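Local coordinates for NanS-p (Escherichia phage vB_EcoP_24B, PDB 6YP6), which probably binds carbohydrate as part of a phage-encoded esterase of the NanS-p type, a group thought to remove O-acetyl groups from sialic acids, at residues K47-S53 with D198-T204; S33-G37 with N150-T154; N112-F117 with F179-S184; V2-Y8 with I212-S218. All blocks are in the same frame, centred on the assembly; numbering follows the deposited sequence. Where two conformers were deposited one is given.

Contact 1 of 4, residues K47-S53 with D198-T204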
loop_
_atom_site.group_PDB
_atom_site.type_symbol
_atom_site.label_atom_id
_atom_site.label_comp_id
_atom_site.label_asym_id
_atom_site.label_seq_id
_atom_site.Cartn_x
_atom_site.Cartn_y
_atom_site.Cartn_z
ATOM N N LYS A 47 -2.841 11.516 12.705
ATOM C CA LYS A 47 -1.744 12.390 13.099
ATOM C C LYS A 47 -2.314 13.775 13.381
ATOM O O LYS A 47 -3.472 14.067 13.075
ATOM C CB LYS A 47 -0.617 12.407 12.052
ATOM C CG LYS A 47 -1.040 12.631 10.596
ATOM C CD LYS A 47 -1.288 14.104 10.291
ATOM C CE LYS A 47 -1.725 14.319 8.844
ATOM N NZ LYS A 47 -0.606 14.266 7.882
ATOM N N GLU A 48 -1.486 14.627 13.967
ATOM C CA GLU A 48 -1.859 16.022 14.166
ATOM C C GLU A 48 -1.577 16.781 12.871
ATOM O O GLU A 48 -0.431 16.832 12.417
ATOM C CB GLU A 48 -1.062 16.624 15.320
ATOM C CG GLU A 48 -1.371 16.028 16.690
ATOM C CD GLU A 48 -2.811 16.247 17.123
ATOM O OE1 GLU A 48 -3.468 17.164 16.583
ATOM O OE2 GLU A 48 -3.287 15.498 18.004
ATOM N N ALA A 49 -2.614 17.362 12.272
ATOM C CA ALA A 49 -2.438 18.060 11.004
ATOM C C ALA A 49 -1.366 19.134 11.129
ATOM O O ALA A 49 -1.319 19.879 12.108
ATOM C CB ALA A 49 -3.756 18.694 10.562
ATOM N N GLY A 50 -0.506 19.221 10.117
ATOM C CA GLY A 50 0.650 20.083 10.169
ATOM C C GLY A 50 1.894 19.432 10.734
ATOM O O GLY A 50 3.003 19.891 10.439
ATOM N N LYS A 51 1.746 18.381 11.536
ATOM C CA LYS A 51 2.882 17.633 12.053
ATOM C C LYS A 51 3.245 16.511 11.082
ATOM O O LYS A 51 2.605 16.316 10.049
ATOM C CB LYS A 51 2.592 17.144 13.470
ATOM C CG LYS A 51 2.308 18.303 14.418
ATOM C CD LYS A 51 2.316 17.907 15.885
ATOM C CE LYS A 51 2.013 19.121 16.760
ATOM N NZ LYS A 51 1.748 18.772 18.185
ATOM N N SER A 52 4.294 15.765 11.425
ATOM C CA SER A 52 4.849 14.790 10.497
ATOM C C SER A 52 3.794 13.789 10.041
ATOM O O SER A 52 2.950 13.339 10.820
ATOM C CB SER A 52 6.011 14.040 11.155
ATOM O OG SER A 52 7.183 14.838 11.210
ATOM N N SER A 53 3.841 13.472 8.753
ATOM C CA SER A 53 3.128 12.326 8.212
ATOM C C SER A 53 3.511 11.065 8.971
ATOM O O SER A 53 4.648 10.918 9.427
ATOM C CB SER A 53 3.545 12.235 6.741
ATOM O OG SER A 53 3.122 11.056 6.124
ATOM N N ASP A 198 0.773 8.243 5.170
ATOM C CA ASP A 198 -0.242 9.181 4.689
ATOM C C ASP A 198 0.347 10.365 3.915
ATOM O O ASP A 198 -0.401 11.286 3.589
ATOM C CB ASP A 198 -1.207 9.641 5.789
ATOM C CG ASP A 198 -0.599 10.626 6.763
ATOM O OD1 ASP A 198 0.624 10.575 6.976
ATOM O OD2 ASP A 198 -1.371 11.463 7.315
ATOM N N ILE A 199 1.642 10.313 3.573
ATOM C CA ILE A 199 2.246 11.106 2.504
ATOM C C ILE A 199 2.595 12.529 2.927
ATOM O O ILE A 199 3.740 12.975 2.776
ATOM C CB ILE A 199 1.359 11.130 1.234
ATOM C CG1 ILE A 199 1.009 9.715 0.750
ATOM C CG2 ILE A 199 2.050 11.922 0.126
ATOM C CD1 ILE A 199 -0.095 9.693 -0.306
ATOM N N THR A 200 1.604 13.269 3.404
ATOM C CA THR A 200 1.681 14.705 3.565
ATOM C C THR A 200 1.492 15.095 5.022
ATOM O O THR A 200 0.841 14.386 5.794
ATOM C CB THR A 200 0.608 15.360 2.679
ATOM O OG1 THR A 200 0.657 16.774 2.835
ATOM C CG2 THR A 200 -0.813 14.897 3.025
ATOM N N ARG A 201 2.069 16.244 5.396
ATOM C CA ARG A 201 1.789 16.803 6.717
ATOM C C ARG A 201 0.389 17.399 6.803
ATOM O O ARG A 201 -0.147 17.559 7.908
ATOM C CB ARG A 201 2.813 17.881 7.064
ATOM C CG ARG A 201 4.201 17.343 7.312
ATOM C CD ARG A 201 5.197 18.483 7.452
ATOM N NE ARG A 201 6.422 18.044 8.101
ATOM C CZ ARG A 201 6.652 18.131 9.409
ATOM N NH1 ARG A 201 5.739 18.652 10.220
ATOM N NH2 ARG A 201 7.804 17.704 9.903
ATOM N N GLY A 202 -0.202 17.750 5.668
ATOM C CA GLY A 202 -1.548 18.280 5.645
ATOM C C GLY A 202 -2.561 17.223 6.044
ATOM O O GLY A 202 -2.270 16.031 6.142
ATOM N N ALA A 203 -3.783 17.668 6.316
ATOM C CA ALA A 203 -4.806 16.732 6.751
ATOM C C ALA A 203 -5.043 15.649 5.702
ATOM O O ALA A 203 -5.182 15.932 4.506
ATOM C CB ALA A 203 -6.117 17.464 7.014
ATOM N N THR A 204 -5.155 14.418 6.191
ATOM C CA THR A 204 -5.499 13.230 5.419
ATOM C C THR A 204 -6.659 12.530 6.124
ATOM O O THR A 204 -6.993 12.830 7.274
ATOM C CB THR A 204 -4.289 12.288 5.306
ATOM O OG1 THR A 204 -3.921 11.871 6.627
ATOM C CG2 THR A 204 -3.130 12.986 4.607
#

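Contact 2 of 4, residues S33-G37 with N150-T154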
loop_
_atom_site.group_PDB
_atom_site.type_symbol
_atom_site.label_atom_id
_atom_site.label_comp_id
_atom_site.label_asym_id
_atom_site.label_seq_id
_atom_site.Cartn_x
_atom_site.Cartn_y
_atom_site.Cartn_z
ATOM N N SER A 33 -11.758 -1.268 18.487
ATOM C CA SER A 33 -12.782 -2.246 18.155
ATOM C C SER A 33 -13.549 -1.795 16.918
ATOM O O SER A 33 -13.928 -0.625 16.802
ATOM C CB SER A 33 -13.754 -2.406 19.321
ATOM O OG SER A 33 -13.091 -2.928 20.448
ATOM N N ASP A 34 -13.755 -2.727 15.993
ATOM C CA ASP A 34 -14.610 -2.501 14.832
ATOM C C ASP A 34 -15.261 -3.839 14.532
ATOM O O ASP A 34 -14.556 -4.825 14.300
ATOM C CB ASP A 34 -13.813 -1.996 13.622
ATOM C CG ASP A 34 -14.715 -1.573 12.465
ATOM O OD1 ASP A 34 -15.397 -2.445 11.880
ATOM O OD2 ASP A 34 -14.753 -0.361 12.143
ATOM N N ALA A 35 -16.594 -3.882 14.554
ATOM C CA ALA A 35 -17.286 -5.161 14.451
ATOM C C ALA A 35 -16.976 -5.892 13.151
ATOM O O ALA A 35 -17.105 -7.122 13.096
ATOM C CB ALA A 35 -18.791 -4.951 14.607
ATOM N N GLU A 36 -16.595 -5.173 12.099
ATOM C CA GLU A 36 -16.294 -5.786 10.815
ATOM C C GLU A 36 -14.797 -5.950 10.576
ATOM O O GLU A 36 -14.403 -6.452 9.520
ATOM C CB GLU A 36 -16.945 -4.988 9.686
ATOM C CG GLU A 36 -18.466 -5.084 9.691
ATOM C CD GLU A 36 -19.113 -4.198 8.646
ATOM O OE1 GLU A 36 -18.486 -3.197 8.241
ATOM O OE2 GLU A 36 -20.247 -4.502 8.229
ATOM N N GLY A 37 -13.959 -5.560 11.536
ATOM C CA GLY A 37 -12.567 -5.950 11.495
ATOM C C GLY A 37 -12.398 -7.419 11.818
ATOM O O GLY A 37 -13.252 -8.039 12.448
ATOM N N ASN A 150 -17.385 5.012 3.998
ATOM C CA ASN A 150 -16.655 4.646 5.204
ATOM C C ASN A 150 -16.788 3.146 5.499
ATOM O O ASN A 150 -16.760 2.723 6.661
ATOM C CB ASN A 150 -17.085 5.532 6.373
ATOM C CG ASN A 150 -16.623 7.039 6.231
ATOM O OD1 ASN A 150 -15.967 7.447 5.275
ATOM N ND2 ASN A 150 -16.996 7.854 7.202
ATOM N N GLU A 151 -16.904 2.328 4.458
ATOM C CA GLU A 151 -16.980 0.884 4.590
ATOM C C GLU A 151 -15.588 0.268 4.484
ATOM O O GLU A 151 -14.630 0.898 4.036
ATOM C CB GLU A 151 -17.865 0.295 3.486
ATOM C CG GLU A 151 -19.284 0.794 3.492
ATOM C CD GLU A 151 -19.992 0.449 4.772
ATOM O OE1 GLU A 151 -20.021 -0.743 5.128
ATOM O OE2 GLU A 151 -20.485 1.378 5.441
ATOM N N TRP A 152 -15.493 -0.999 4.866
ATOM C CA TRP A 152 -14.275 -1.754 4.631
ATOM C C TRP A 152 -14.091 -2.043 3.146
ATOM O O TRP A 152 -15.052 -2.319 2.415
ATOM C CB TRP A 152 -14.310 -3.073 5.413
ATOM C CG TRP A 152 -14.102 -2.900 6.872
ATOM C CD1 TRP A 152 -15.049 -2.852 7.848
ATOM C CD2 TRP A 152 -12.843 -2.728 7.524
ATOM N NE1 TRP A 152 -14.450 -2.663 9.077
ATOM C CE2 TRP A 152 -13.096 -2.577 8.897
ATOM C CE3 TRP A 152 -11.522 -2.673 7.075
ATOM C CZ2 TRP A 152 -12.074 -2.379 9.823
ATOM C CZ3 TRP A 152 -10.525 -2.473 7.995
ATOM C CH2 TRP A 152 -10.800 -2.333 9.355
ATOM N N HIS A 153 -12.824 -2.029 2.725
ATOM C CA HIS A 153 -12.412 -2.357 1.370
ATOM C C HIS A 153 -11.165 -3.222 1.419
ATOM O O HIS A 153 -10.421 -3.210 2.406
ATOM C CB HIS A 153 -12.134 -1.091 0.552
ATOM C CG HIS A 153 -13.352 -0.256 0.382
ATOM N ND1 HIS A 153 -14.318 -0.541 -0.553
ATOM C CD2 HIS A 153 -13.814 0.796 1.093
ATOM C CE1 HIS A 153 -15.315 0.318 -0.422
ATOM N NE2 HIS A 153 -15.023 1.151 0.558
ATOM N N THR A 154 -10.932 -3.944 0.331
ATOM C CA THR A 154 -9.701 -4.688 0.158
ATOM C C THR A 154 -9.003 -4.243 -1.115
ATOM O O THR A 154 -9.641 -3.893 -2.117
ATOM C CB THR A 154 -9.939 -6.208 0.127
ATOM O OG1 THR A 154 -10.772 -6.551 -0.986
ATOM C CG2 THR A 154 -10.586 -6.671 1.412
HETATM O O HOH W 1 -17.907 -2.209 6.006
HETATM O O HOH W 2 -21.295 -3.872 5.761
#

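Contact 3 of 4, residues N112-F117 with F179-S184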
loop_
_atom_site.group_PDB
_atom_site.type_symbol
_atom_site.label_atom_id
_atom_site.label_comp_id
_atom_site.label_asym_id
_atom_site.label_seq_id
_atom_site.Cartn_x
_atom_site.Cartn_y
_atom_site.Cartn_z
ATOM N N ASN A 112 13.577 1.936 -9.098
ATOM C CA ASN A 112 12.906 0.647 -9.168
ATOM C C ASN A 112 12.102 0.413 -7.899
ATOM O O ASN A 112 12.676 0.294 -6.806
ATOM C CB ASN A 112 13.942 -0.468 -9.304
ATOM C CG ASN A 112 14.787 -0.341 -10.551
ATOM O OD1 ASN A 112 14.308 0.053 -11.614
ATOM N ND2 ASN A 112 16.056 -0.709 -10.426
ATOM N N LEU A 113 10.780 0.343 -8.048
ATOM C CA LEU A 113 9.876 0.049 -6.943
ATOM C C LEU A 113 8.907 -1.044 -7.367
ATOM O O LEU A 113 8.372 -1.011 -8.475
ATOM C CB LEU A 113 9.052 1.274 -6.498
ATOM C CG LEU A 113 9.844 2.444 -5.927
ATOM C CD1 LEU A 113 10.138 3.426 -7.052
ATOM C CD2 LEU A 113 9.130 3.156 -4.830
ATOM N N LEU A 114 8.675 -1.997 -6.464
ATOM C CA LEU A 114 7.646 -3.010 -6.695
ATOM C C LEU A 114 6.271 -2.522 -6.268
ATOM O O LEU A 114 5.266 -3.160 -6.609
ATOM C CB LEU A 114 7.990 -4.302 -5.959
ATOM C CG LEU A 114 9.309 -4.954 -6.380
ATOM C CD1 LEU A 114 9.497 -6.236 -5.590
ATOM C CD2 LEU A 114 9.375 -5.202 -7.878
ATOM N N ALA A 115 6.216 -1.419 -5.523
ATOM C CA ALA A 115 4.964 -0.768 -5.179
ATOM C C ALA A 115 5.197 0.727 -5.136
ATOM O O ALA A 115 6.198 1.185 -4.586
ATOM C CB ALA A 115 4.454 -1.225 -3.820
ATOM N N ALA A 116 4.258 1.478 -5.703
ATOM C CA ALA A 116 4.244 2.938 -5.592
ATOM C C ALA A 116 2.797 3.374 -5.794
ATOM O O ALA A 116 2.448 4.039 -6.772
ATOM C CB ALA A 116 5.190 3.600 -6.583
ATOM N N PHE A 117 1.941 2.908 -4.900
ATOM C CA PHE A 117 0.505 2.953 -5.103
ATOM C C PHE A 117 -0.138 3.787 -4.010
ATOM O O PHE A 117 0.165 3.592 -2.833
ATOM C CB PHE A 117 -0.077 1.533 -5.055
ATOM C CG PHE A 117 0.646 0.546 -5.936
ATOM C CD1 PHE A 117 0.942 0.856 -7.245
ATOM C CD2 PHE A 117 1.059 -0.674 -5.439
ATOM C CE1 PHE A 117 1.630 -0.057 -8.060
ATOM C CE2 PHE A 117 1.725 -1.585 -6.238
ATOM C CZ PHE A 117 2.014 -1.276 -7.541
ATOM N N PHE A 179 -1.641 -3.871 -15.360
ATOM C CA PHE A 179 -0.714 -2.811 -15.730
ATOM C C PHE A 179 0.699 -3.334 -15.544
ATOM O O PHE A 179 0.932 -4.278 -14.788
ATOM C CB PHE A 179 -0.935 -1.538 -14.881
ATOM C CG PHE A 179 -0.645 -1.728 -13.418
ATOM C CD1 PHE A 179 -1.551 -2.342 -12.570
ATOM C CD2 PHE A 179 0.546 -1.267 -12.886
ATOM C CE1 PHE A 179 -1.253 -2.512 -11.224
ATOM C CE2 PHE A 179 0.845 -1.429 -11.549
ATOM C CZ PHE A 179 -0.055 -2.047 -10.720
ATOM N N THR A 180 1.649 -2.715 -16.232
ATOM C CA THR A 180 3.042 -3.111 -16.129
ATOM C C THR A 180 3.816 -2.078 -15.317
ATOM O O THR A 180 3.720 -0.873 -15.565
ATOM C CB THR A 180 3.652 -3.325 -17.512
ATOM O OG1 THR A 180 2.962 -4.397 -18.162
ATOM C CG2 THR A 180 5.127 -3.691 -17.415
ATOM N N LEU A 181 4.573 -2.560 -14.333
ATOM C CA LEU A 181 5.420 -1.678 -13.550
ATOM C C LEU A 181 6.413 -0.985 -14.465
ATOM O O LEU A 181 6.901 -1.564 -15.437
ATOM C CB LEU A 181 6.189 -2.458 -12.492
ATOM C CG LEU A 181 5.343 -3.128 -11.410
ATOM C CD1 LEU A 181 6.197 -4.072 -10.587
ATOM C CD2 LEU A 181 4.659 -2.128 -10.500
ATOM N N THR A 182 6.719 0.266 -14.142
ATOM C CA THR A 182 7.713 1.057 -14.845
ATOM C C THR A 182 8.640 1.663 -13.804
ATOM O O THR A 182 8.412 1.559 -12.600
ATOM C CB THR A 182 7.081 2.186 -15.674
ATOM O OG1 THR A 182 6.506 3.165 -14.807
ATOM C CG2 THR A 182 6.017 1.664 -16.603
ATOM N N GLN A 183 9.678 2.335 -14.276
ATOM C CA GLN A 183 10.440 3.191 -13.378
ATOM C C GLN A 183 9.535 4.287 -12.818
ATOM O O GLN A 183 8.512 4.651 -13.398
ATOM C CB GLN A 183 11.640 3.787 -14.109
ATOM C CG GLN A 183 12.602 2.711 -14.614
ATOM C CD GLN A 183 13.905 3.263 -15.144
ATOM O OE1 GLN A 183 14.212 4.436 -14.962
ATOM N NE2 GLN A 183 14.691 2.409 -15.790
ATOM N N SER A 184 9.936 4.826 -11.671
ATOM C CA SER A 184 9.158 5.821 -10.950
ATOM C C SER A 184 10.092 6.890 -10.399
ATOM O O SER A 184 11.260 6.604 -10.131
ATOM C CB SER A 184 8.435 5.159 -9.767
ATOM O OG SER A 184 7.952 6.088 -8.815
HETATM O O HOH W 3 7.044 1.182 -9.577
HETATM O O HOH W 4 9.614 1.736 -10.280
#

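Contact 4 of 4, residues V2-Y8 with I212-S218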
loop_
_atom_site.group_PDB
_atom_site.type_symbol
_atom_site.label_atom_id
_atom_site.label_comp_id
_atom_site.label_asym_id
_atom_site.label_seq_id
_atom_site.Cartn_x
_atom_site.Cartn_y
_atom_site.Cartn_z
ATOM N N VAL A 2 0.548 -20.262 0.112
ATOM C CA VAL A 2 1.522 -19.187 0.025
ATOM C C VAL A 2 2.354 -19.136 1.296
ATOM O O VAL A 2 1.964 -19.645 2.344
ATOM C CB VAL A 2 0.807 -17.840 -0.221
ATOM C CG1 VAL A 2 -0.028 -17.911 -1.496
ATOM C CG2 VAL A 2 -0.062 -17.449 0.981
ATOM N N THR A 3 3.513 -18.487 1.200
ATOM C CA THR A 3 4.305 -18.103 2.360
ATOM C C THR A 3 4.121 -16.613 2.598
ATOM O O THR A 3 3.829 -15.852 1.684
ATOM C CB THR A 3 5.791 -18.411 2.167
ATOM O OG1 THR A 3 6.294 -17.682 1.039
ATOM C CG2 THR A 3 6.019 -19.902 1.966
ATOM N N THR A 4 4.295 -16.202 3.837
ATOM C CA THR A 4 4.166 -14.807 4.224
ATOM C C THR A 4 5.547 -14.173 4.222
ATOM O O THR A 4 6.419 -14.581 4.992
ATOM C CB THR A 4 3.542 -14.715 5.612
ATOM O OG1 THR A 4 2.236 -15.297 5.582
ATOM C CG2 THR A 4 3.433 -13.274 6.057
ATOM N N LEU A 5 5.742 -13.185 3.357
ATOM C CA LEU A 5 6.965 -12.397 3.393
ATOM C C LEU A 5 6.929 -11.409 4.554
ATOM O O LEU A 5 7.926 -11.223 5.266
ATOM C CB LEU A 5 7.144 -11.684 2.062
ATOM C CG LEU A 5 8.419 -10.873 1.937
ATOM C CD1 LEU A 5 9.623 -11.793 1.923
ATOM C CD2 LEU A 5 8.389 -10.021 0.704
ATOM N N LEU A 6 5.786 -10.764 4.749
ATOM C CA LEU A 6 5.602 -9.846 5.865
ATOM C C LEU A 6 4.106 -9.733 6.126
ATOM O O LEU A 6 3.291 -9.896 5.221
ATOM C CB LEU A 6 6.198 -8.465 5.577
ATOM C CG LEU A 6 5.576 -7.671 4.428
ATOM C CD1 LEU A 6 4.473 -6.743 4.903
ATOM C CD2 LEU A 6 6.635 -6.878 3.671
ATOM N N SER A 7 3.753 -9.427 7.371
ATOM C CA SER A 7 2.358 -9.178 7.684
ATOM C C SER A 7 2.211 -8.297 8.912
ATOM O O SER A 7 3.056 -8.287 9.807
ATOM C CB SER A 7 1.578 -10.482 7.861
ATOM O OG SER A 7 2.029 -11.163 8.998
ATOM N N TYR A 8 1.112 -7.547 8.914
ATOM C CA TYR A 8 0.545 -6.905 10.084
ATOM C C TYR A 8 -0.915 -7.345 10.168
ATOM O O TYR A 8 -1.644 -7.238 9.178
ATOM C CB TYR A 8 0.569 -5.371 10.014
ATOM C CG TYR A 8 -0.226 -4.793 11.166
ATOM C CD1 TYR A 8 0.291 -4.796 12.453
ATOM C CD2 TYR A 8 -1.514 -4.313 10.988
ATOM C CE1 TYR A 8 -0.431 -4.327 13.521
ATOM C CE2 TYR A 8 -2.247 -3.838 12.049
ATOM C CZ TYR A 8 -1.707 -3.845 13.314
ATOM O OH TYR A 8 -2.479 -3.364 14.350
ATOM N N ILE A 212 -2.150 -5.843 6.603
ATOM C CA ILE A 212 -1.263 -5.572 5.475
ATOM C C ILE A 212 -0.405 -6.817 5.327
ATOM O O ILE A 212 0.091 -7.333 6.330
ATOM C CB ILE A 212 -0.325 -4.378 5.749
ATOM C CG1 ILE A 212 -1.107 -3.104 6.045
ATOM C CG2 ILE A 212 0.637 -4.158 4.576
ATOM C CD1 ILE A 212 -0.270 -2.015 6.667
ATOM N N ALA A 213 -0.207 -7.302 4.108
ATOM C CA ALA A 213 0.664 -8.458 3.952
ATOM C C ALA A 213 1.292 -8.489 2.570
ATOM O O ALA A 213 0.744 -7.948 1.606
ATOM C CB ALA A 213 -0.079 -9.782 4.179
ATOM N N VAL A 214 2.443 -9.147 2.483
ATOM C CA VAL A 214 2.992 -9.598 1.214
ATOM C C VAL A 214 3.120 -11.104 1.313
ATOM O O VAL A 214 3.709 -11.615 2.274
ATOM C CB VAL A 214 4.333 -8.932 0.867
ATOM C CG1 VAL A 214 4.829 -9.448 -0.476
ATOM C CG2 VAL A 214 4.191 -7.418 0.842
ATOM N N GLU A 215 2.554 -11.805 0.342
ATOM C CA GLU A 215 2.582 -13.260 0.287
ATOM C C GLU A 215 3.223 -13.680 -1.025
ATOM O O GLU A 215 3.097 -12.986 -2.044
ATOM C CB GLU A 215 1.161 -13.820 0.416
ATOM C CG GLU A 215 0.582 -13.612 1.813
ATOM C CD GLU A 215 -0.910 -13.866 1.927
ATOM O OE1 GLU A 215 -1.651 -13.733 0.922
ATOM O OE2 GLU A 215 -1.351 -14.195 3.048
ATOM N N VAL A 216 3.939 -14.800 -0.983
ATOM C CA VAL A 216 4.659 -15.328 -2.131
ATOM C C VAL A 216 4.153 -16.739 -2.379
ATOM O O VAL A 216 4.037 -17.544 -1.446
ATOM C CB VAL A 216 6.181 -15.307 -1.895
ATOM C CG1 VAL A 216 6.913 -15.861 -3.084
ATOM C CG2 VAL A 216 6.633 -13.868 -1.603
ATOM N N ASN A 217 3.829 -17.034 -3.630
ATOM C CA ASN A 217 3.347 -18.366 -3.957
ATOM C C ASN A 217 4.398 -19.417 -3.609
ATOM O O ASN A 217 5.597 -19.183 -3.737
ATOM C CB ASN A 217 3.012 -18.439 -5.442
ATOM C CG ASN A 217 1.848 -17.555 -5.818
ATOM O OD1 ASN A 217 0.946 -17.320 -5.021
ATOM N ND2 ASN A 217 1.862 -17.065 -7.047
ATOM N N SER A 218 3.940 -20.580 -3.149
ATOM C CA SER A 218 4.865 -21.660 -2.797
ATOM C C SER A 218 4.776 -22.779 -3.819
ATOM O O SER A 218 3.679 -23.152 -4.237
ATOM C CB SER A 218 4.572 -22.218 -1.400
ATOM O OG SER A 218 5.473 -23.263 -1.054
HETATM O O HOH W 5 7.137 -18.932 -1.229
HETATM O O HOH W 6 0.132 -13.784 5.217
#

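Contact 1 of 4, residues K47-S53 with D198-T204
Lys47 reaches into the loop 198-204 and ends among several oxygens. Its chain bends at chi2 (80°) and again at chi4 (-78°), and the second bend turns NZ into the loop. There NZ forms a salt bridge with Asp198 OD2 at 3.0 Å, from the syn side but out of the carboxylate plane. NZ also bonds Gly202 O at 3.0 Å, lying above that carbonyl plane. Lys47 and Ser53 each have a second conformer, so this network describes one state. Asp198 OD2 takes a further bond on its anti lone pair, from Thr204 OG1 at 2.7 Å. The other oxygen, OD1, accepts from Ser53 OG at 2.7 Å, on the anti side but out of the carboxylate plane. Chi1 of Ser53 (170°) directs the hydroxyl there. With both oxygens held, rotation of the carboxylate is restricted, and Lys47 probably offsets its charge.

Arg201 runs extended from CG to NE beside the type II turn 48-51. Its CG passes 3.3 Å from Lys51 O. NH1 bonds Gly50 O at 3.0 Å within the guanidinium plane, while Ser52 CA sits over one face. Gly50 N returns a bond to Arg201 O at 2.8 Å.

Each loop passes from one sheet to the other. Loop 47-53 links strands 41-46 and 55-59. Loop 198-204 links strands 193-197 and 207-216. Asp198 OD1 also accepts from Trp54 N, and Ile199 packs on strand 88-95.

Contact 2 of 4, residues S33-G37 with N150-T154
Asp34 and Trp152 meet through a hydrogen bond between the carboxylate and the indole N-H. Asp34 can be followed outward from its backbone. CB comes within 4.2 Å of Trp152 CZ2. Chi1 of -172° swings the next atom toward the indole, and CG lies 3.8 Å from the same CZ2, at the ring edge. OD1 then accepts from Trp152 NE1 at 3.0 Å, in the indole plane and nearly straight (165°). The carboxylate sits at the ring edge, its plane turned 82° from that of the indole, and the N-H arrives from above the carboxylate plane. OD1 also accepts from Glu36 N, on its anti lone pair, which makes an Asx turn within the type I turn 34-37. OD2 forms a salt bridge with Lys78. The whole carboxylate is thus held in place, and its bond to NE1 restrains the indole.

Glu36 touches the pyrrole part of the same ring. Its CB is 3.4 Å from Trp152 CD1, its O lies over one face, and OE1 is at the edge. One water bridges Glu36 OE1, Glu151 OE1 and Trp152 N, accepting from that N at 2.9 Å. The two carboxylates come within 4.3 Å, OE1 to OE1, so the water probably eases their repulsion.

The turn joins strands 28-33 and 41-46, and Trp152 lies near the start of strand 152-159. Beside them, Trp152 packs on Leu208 and Asp210 of strand 207-216. Arg76 of strand 71-79 makes a cation-pi contact with the indole and also bonds Glu36 O.

Contact 3 of 4, residues N112-F117 with F179-S184
Phe117, Leu114 and Leu113 pack against Phe179, Leu181 and Ser184 in a buried, largely apolar contact between the two sheets of a beta sandwich. Segment 112-117 runs into strand 113-121, in the seven-strand sheet. The chain turns a corner at Leu114, and a classic beta bulge follows, where Ala116 and Phe117 both face Phe92. Segment 179-184 leaves the end of strand 174-180, in the other sheet. No direct hydrogen bond joins the two.

The aromatic pair approaches from opposite directions. Phe117 CE1 is 3.7 Å from Phe179 CZ, with the ring planes at 88° and the centroids 5.8 Å apart. The approach is oblique. Chi1 of Phe179 (65°) aims its ring at Phe117. Other rings close round the pair: Phe157 stacks on Phe117, and Tyr130 meets both.

Leu181 crosses Phe117 at about a right angle. Its CD2 comes to the edge of the Phe117 ring, 4.1 Å from CZ. Its other methyl, CD1, is 4.3 Å from Leu114 CD2.

Farther along, water links the backbones. One molecule accepts from Leu113 N at 2.9 Å and lies beside Thr182 O. A second lies 2.8 Å from Leu113 O. Ser184 is held by its hydroxyl, which bonds His131 O and Val186 N, and its CB is left facing Leu113 CD1 at 3.6 Å. Nearby, the backbone oxygen of Leu114 is buried under the Leu181 methyls, and the model gives it no hydrogen-bonding partner.

Contact 4 of 4, residues V2-Y8 with I212-S218
With chi1 at -179°, Val214 spreads its two methyls toward Leu5 and Leu6. Leu5 has chi1 at -177°, and its CD2 lies beside Val214 CG1 at 3.8 Å, the two side chains pointing the same way. Leu6 has its CG between the backbone N and the carbonyl carbon (chi1 64°), and sets its own CD2 3.8 Å from Val214 CG2. Both leucines face one valine because the pairing slips by a residue here, a classic beta bulge. Val214 O accepts from Leu5 N at 2.8 Å and weakly from Leu6 N. Regular antiparallel pairing continues on each side of it. Thr3 and Val216 exchange two bonds, as do Tyr8 and Ile212.

On the opposite face, Thr4 and Glu215 form a non-hydrogen-bonded pair. A water lies 2.6 Å from Thr4 OG1 and donates to Glu215 OE2 at 2.7 Å. OE2 also makes a salt bridge with Arg74 of strand 71-79. Val2 CG2 rests 3.8 Å from Glu215 CD.

The ladder ties the N-terminal strand to the C-terminal one. One face is largely apolar toward its middle, where Leu5 and Val214 reach Trp94 of the other sheet. The other carries Thr4, Ser7 and Glu215 beside Ala213, and is the more polar.

Contacts 2, 3 and 4 all reach the eight-strand sheet. Contact 4 pairs its strands 3-9 and 207-216, joining the two chain ends. Contacts 1, 2 and 3 all lie within the loop that it closes. Contact 3 is also nested inside contact 1, whereas contact 2 alternates with both along the chain. None touch. Contacts 1 and 4 are the farthest apart, with centres 29 Å apart on opposite sides of the chain's centre. By centres, contacts 3 and 4 are closest, about 19 Å apart. Contact 1 joins two loops that pass between the sheets, and contact 3 packs one sheet on the other. Together they tie distant parts of the chain into one sandwich.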